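Local coordinates for phosphoribosylaminoimidazole carboxylase (Treponema denticola, PDB 5C5D), which catalyses the reversible carboxylation of 5-aminoimidazole ribonucleotide with CO2 to 4-carboxy-5-aminoimidazole ribonucleotide in de novo purine biosynthesis, at residues H40-A43 with E44-V47. The protein carries 1 engineered substitution. Numbering follows the deposited sequence.
Sequences HKTA and EHVV
Thr42 O and Ala43 O accept the first two i-to-i+4 bonds of helix 43-54, from Val46 N at 3.0 Å and from Val47 N at 2.8 Å, the second almost straight (N-H...O 170°). The side chains of Thr42 and His45 run alongside each other. His45 CG stands anti to the backbone N (chi1 157°), which brings an edge of the imidazole to Thr42, with CD2 3.7 Å from Thr42 OG1, close to the ring plane. NE2, next to CD2 in the ring, is hydrogen-bonded to Ile36 O, the last residue of strand 31-36. Thr42 occupies the N-cap of the helix in the beta-alpha-beta crossover from strand 31-36 to strand 60-65, which have strand 4-9 between them in the sheet. Its hydroxyl does not cap: OG1 bonds instead to the backbone N of Asp38, the engineered residue at a substrate-binding position, whose OD2 accepts the backbone N-H groups of both His40 and substrate-binding Lys41, two and three residues on. The Val46 side chain lies roughly perpendicular to that of Thr42, CG2 resting 3.5 Å from Thr42 O, while Val47 CG2 lies 3.4 Å from Ala43 O. Both valines also pack on Phe75 of helix 72-79.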
loop_
_atom_site.group_PDB
_atom_site.type_symbol
_atom_site.label_atom_id
_atom_site.label_comp_id
_atom_site.label_asym_id
_atom_site.label_seq_id
_atom_site.Cartn_x
_atom_site.Cartn_y
_atom_site.Cartn_z
ATOM N N HIS D 40 3.789 -27.980 0.121
ATOM C CA HIS D 40 2.490 -28.379 0.686
ATOM C C HIS D 40 1.867 -29.585 0.034
ATOM O O HIS D 40 1.139 -30.328 0.689
ATOM C CB HIS D 40 1.526 -27.215 0.601
ATOM C CG HIS D 40 1.934 -26.077 1.475
ATOM N ND1 HIS D 40 1.473 -24.792 1.309
ATOM C CD2 HIS D 40 2.771 -26.052 2.537
ATOM C CE1 HIS D 40 2.004 -24.024 2.243
ATOM N NE2 HIS D 40 2.786 -24.766 3.006
ATOM N N LYS D 41 2.174 -29.793 -1.237
ATOM C CA LYS D 41 1.563 -30.882 -1.992
ATOM C C LYS D 41 2.483 -32.100 -2.106
ATOM O O LYS D 41 2.004 -33.225 -2.259
ATOM C CB LYS D 41 1.168 -30.413 -3.393
ATOM C CG LYS D 41 0.158 -29.286 -3.446
ATOM C CD LYS D 41 -0.176 -28.963 -4.890
ATOM C CE LYS D 41 -0.472 -27.503 -5.081
ATOM N NZ LYS D 41 -0.572 -27.199 -6.517
ATOM N N THR D 42 3.801 -31.890 -2.017
ATOM C CA THR D 42 4.745 -32.997 -2.173
ATOM C C THR D 42 5.850 -32.916 -1.120
ATOM O O THR D 42 7.034 -33.039 -1.448
ATOM C CB THR D 42 5.384 -33.013 -3.580
ATOM O OG1 THR D 42 6.174 -31.833 -3.772
ATOM C CG2 THR D 42 4.322 -33.020 -4.682
ATOM N N ALA D 43 5.448 -32.733 0.134
ATOM C CA ALA D 43 6.393 -32.557 1.245
ATOM C C ALA D 43 7.359 -33.713 1.360
ATOM O O ALA D 43 8.573 -33.510 1.482
ATOM C CB ALA D 43 5.649 -32.388 2.549
ATOM N N GLU D 44 6.829 -34.932 1.343
ATOM C CA GLU D 44 7.664 -36.119 1.491
ATOM C C GLU D 44 8.694 -36.216 0.380
ATOM O O GLU D 44 9.834 -36.622 0.613
ATOM C CB GLU D 44 6.816 -37.389 1.504
ATOM C CG GLU D 44 6.020 -37.598 2.767
ATOM C CD GLU D 44 5.276 -38.930 2.768
ATOM O OE1 GLU D 44 4.619 -39.252 1.752
ATOM O OE2 GLU D 44 5.361 -39.661 3.780
ATOM N N HIS D 45 8.280 -35.843 -0.831
ATOM C CA HIS D 45 9.176 -35.826 -1.975
ATOM C C HIS D 45 10.302 -34.798 -1.745
ATOM O O HIS D 45 11.475 -35.081 -2.015
ATOM C CB HIS D 45 8.367 -35.523 -3.241
ATOM C CG HIS D 45 9.156 -34.947 -4.377
ATOM N ND1 HIS D 45 9.956 -35.717 -5.197
ATOM C CD2 HIS D 45 9.198 -33.692 -4.885
ATOM C CE1 HIS D 45 10.484 -34.952 -6.136
ATOM N NE2 HIS D 45 10.040 -33.719 -5.971
ATOM N N VAL D 46 9.943 -33.633 -1.216
ATOM C CA VAL D 46 10.925 -32.574 -0.957
ATOM C C VAL D 46 11.882 -33.058 0.137
ATOM O O VAL D 46 13.089 -32.938 -0.006
ATOM C CB VAL D 46 10.266 -31.247 -0.560
ATOM C CG1 VAL D 46 11.287 -30.268 -0.058
ATOM C CG2 VAL D 46 9.567 -30.600 -1.758
ATOM N N VAL D 47 11.351 -33.626 1.211
ATOM C CA VAL D 47 12.202 -34.149 2.292
ATOM C C VAL D 47 13.166 -35.206 1.775
ATOM O O VAL D 47 14.347 -35.204 2.108
ATOM C CB VAL D 47 11.354 -34.724 3.435
ATOM C CG1 VAL D 47 12.213 -35.562 4.413
ATOM C CG2 VAL D 47 10.689 -33.602 4.172
#